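Local coordinates for protein transcriptional regulator of the TetR/AcrR family (Thermobifida fusca YX, PDB 3DCF) that probably binds DNA at its target regulatory regions and acts as a transcriptional repressor, as in other members of the TetR/AcrR family, at residues L91-A96 and L112-R117. Numbering follows the deposited sequence.
Sequences LERFHA and LVEHTR
Arg93 and Glu114 join the two helices through a salt bridge. The Arg93 CB points toward segment 112-117, and the chain runs out through CG to CD. Arg93 CD lies 4.2 Å from Glu114 OE2. The bend at chi3 (-56°) then places NE. Arg93 NE donates to Glu114 OE2 at 3.3 Å, in a nearly straight bond. The oxygen lies in the guanidinium plane, at its edge. Arg93 CZ follows at 4.0 Å from Glu114 OE2. Arg93 NH2 is 3.7 Å from Glu114 OE2, and the hydrogen bond is made by NE. The carboxylate and guanidinium planes are 69° apart, and Arg93 NE comes to Glu114 OE2 from above the carboxylate plane.

The other carboxylate oxygen, Glu114 OE1, lies 2.9 Å from Arg117 NH2, one helical turn on. There the pairing is of charges alone, since OE1 sits well out of that guanidinium plane. Glu114 thus stands between two arginines, an arrangement that would tend to keep it ionised. A glutamine here would probably leave both arginines without their negative mate.

Next along the helix, Phe94 meets His115 with its ring edge: Phe94 CE1 touches His115 CB at 4.2 Å. Tyr151 packs edge-to-face with both rings.

The contact ties helix 75-98 to helix 104-121, within the all-helical TetR fold. Helix 138-164 packs against Phe94, and helix 173-185 against His115. Arg117 reaches Val203 of helix 199-212, while Leu112 packs on Tyr214 of the second subunit.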
loop_
_atom_site.group_PDB
_atom_site.type_symbol
_atom_site.label_atom_id
_atom_site.label_comp_id
_atom_site.label_asym_id
_atom_site.label_seq_id
_atom_site.Cartn_x
_atom_site.Cartn_y
_atom_site.Cartn_z
ATOM N N LEU A 91 -6.424 17.900 -3.794
ATOM C CA LEU A 91 -5.985 18.012 -5.180
ATOM C C LEU A 91 -5.743 19.479 -5.599
ATOM O O LEU A 91 -4.841 19.728 -6.408
ATOM C CB LEU A 91 -6.967 17.258 -6.088
ATOM C CG LEU A 91 -6.697 17.113 -7.585
ATOM C CD1 LEU A 91 -7.234 15.771 -8.116
ATOM C CD2 LEU A 91 -7.276 18.330 -8.351
ATOM N N GLU A 92 -6.513 20.436 -5.046
ATOM C CA GLU A 92 -6.284 21.893 -5.295
ATOM C C GLU A 92 -4.962 22.374 -4.673
ATOM O O GLU A 92 -4.252 23.173 -5.271
ATOM C CB GLU A 92 -7.426 22.778 -4.781
ATOM C CG GLU A 92 -8.699 22.748 -5.633
ATOM C CD GLU A 92 -9.784 23.734 -5.161
ATOM O OE1 GLU A 92 -9.462 24.748 -4.491
ATOM O OE2 GLU A 92 -10.970 23.499 -5.486
ATOM N N ARG A 93 -4.669 21.902 -3.460
ATOM C CA ARG A 93 -3.386 22.175 -2.793
ATOM C C ARG A 93 -2.212 21.527 -3.529
ATOM O O ARG A 93 -1.103 22.041 -3.475
ATOM C CB ARG A 93 -3.403 21.716 -1.336
ATOM C CG ARG A 93 -4.411 22.490 -0.489
ATOM C CD ARG A 93 -4.232 22.255 0.997
ATOM N NE ARG A 93 -4.288 20.837 1.367
ATOM C CZ ARG A 93 -5.393 20.108 1.577
ATOM N NH1 ARG A 93 -6.619 20.622 1.446
ATOM N NH2 ARG A 93 -5.262 18.812 1.904
ATOM N N PHE A 94 -2.477 20.419 -4.229
ATOM C CA PHE A 94 -1.473 19.707 -5.036
ATOM C C PHE A 94 -1.148 20.513 -6.321
ATOM O O PHE A 94 0.036 20.755 -6.621
ATOM C CB PHE A 94 -1.974 18.290 -5.373
ATOM C CG PHE A 94 -0.886 17.274 -5.532
ATOM C CD1 PHE A 94 -0.252 16.755 -4.401
ATOM C CD2 PHE A 94 -0.513 16.802 -6.794
ATOM C CE1 PHE A 94 0.760 15.786 -4.512
ATOM C CE2 PHE A 94 0.511 15.827 -6.924
ATOM C CZ PHE A 94 1.144 15.318 -5.773
ATOM N N HIS A 95 -2.191 20.925 -7.058
ATOM C CA HIS A 95 -2.045 21.757 -8.290
ATOM C C HIS A 95 -1.298 23.077 -8.061
ATOM O O HIS A 95 -0.428 23.435 -8.867
ATOM C CB HIS A 95 -3.405 22.089 -8.950
ATOM C CG HIS A 95 -3.889 21.061 -9.926
ATOM N ND1 HIS A 95 -4.907 20.172 -9.642
ATOM C CD2 HIS A 95 -3.505 20.800 -11.200
ATOM C CE1 HIS A 95 -5.120 19.401 -10.695
ATOM N NE2 HIS A 95 -4.281 19.759 -11.652
ATOM N N ALA A 96 -1.670 23.781 -6.978
ATOM C CA ALA A 96 -1.071 25.068 -6.576
ATOM C C ALA A 96 0.456 24.982 -6.413
ATOM O O ALA A 96 1.177 25.838 -6.928
ATOM C CB ALA A 96 -1.717 25.577 -5.282
ATOM N N LEU A 112 5.480 15.931 -1.908
ATOM C CA LEU A 112 5.578 14.754 -1.019
ATOM C C LEU A 112 5.299 15.063 0.461
ATOM O O LEU A 112 4.653 14.261 1.153
ATOM C CB LEU A 112 6.943 14.064 -1.172
ATOM C CG LEU A 112 7.172 13.356 -2.518
ATOM C CD1 LEU A 112 8.652 12.918 -2.676
ATOM C CD2 LEU A 112 6.217 12.153 -2.705
ATOM N N VAL A 113 5.808 16.205 0.944
ATOM C CA VAL A 113 5.570 16.672 2.334
ATOM C C VAL A 113 4.073 16.956 2.524
ATOM O O VAL A 113 3.493 16.597 3.546
ATOM C CB VAL A 113 6.351 17.981 2.664
ATOM C CG1 VAL A 113 5.967 18.514 4.058
ATOM C CG2 VAL A 113 7.867 17.773 2.547
ATOM N N GLU A 114 3.481 17.620 1.532
ATOM C CA GLU A 114 2.043 17.933 1.509
ATOM C C GLU A 114 1.181 16.667 1.447
ATOM O O GLU A 114 0.219 16.556 2.194
ATOM C CB GLU A 114 1.723 18.854 0.308
ATOM C CG GLU A 114 0.240 19.174 0.060
ATOM C CD GLU A 114 -0.481 19.657 1.308
ATOM O OE1 GLU A 114 0.010 20.579 1.985
ATOM O OE2 GLU A 114 -1.541 19.096 1.620
ATOM N N HIS A 115 1.541 15.744 0.551
ATOM C CA HIS A 115 0.804 14.485 0.348
ATOM C C HIS A 115 0.795 13.602 1.603
ATOM O O HIS A 115 -0.268 13.129 2.014
ATOM C CB HIS A 115 1.347 13.719 -0.871
ATOM C CG HIS A 115 0.556 12.499 -1.223
ATOM N ND1 HIS A 115 -0.719 12.561 -1.748
ATOM C CD2 HIS A 115 0.865 11.183 -1.144
ATOM C CE1 HIS A 115 -1.168 11.336 -1.960
ATOM N NE2 HIS A 115 -0.226 10.482 -1.602
ATOM N N THR A 116 1.964 13.440 2.221
ATOM C CA THR A 116 2.121 12.652 3.457
ATOM C C THR A 116 1.383 13.286 4.639
ATOM O O THR A 116 0.741 12.568 5.406
ATOM C CB THR A 116 3.603 12.452 3.817
ATOM O OG1 THR A 116 4.336 12.104 2.637
ATOM C CG2 THR A 116 3.762 11.343 4.861
ATOM N N ARG A 117 1.493 14.618 4.785
ATOM C CA ARG A 117 0.731 15.389 5.804
ATOM C C ARG A 117 -0.769 15.129 5.661
ATOM O O ARG A 117 -1.452 14.897 6.656
ATOM C CB ARG A 117 0.967 16.917 5.708
ATOM C CG ARG A 117 2.190 17.481 6.444
ATOM C CD ARG A 117 2.138 19.038 6.503
ATOM N NE ARG A 117 2.286 19.686 5.186
ATOM C CZ ARG A 117 2.067 20.987 4.898
ATOM N NH1 ARG A 117 1.639 21.861 5.821
ATOM N NH2 ARG A 117 2.257 21.420 3.647
#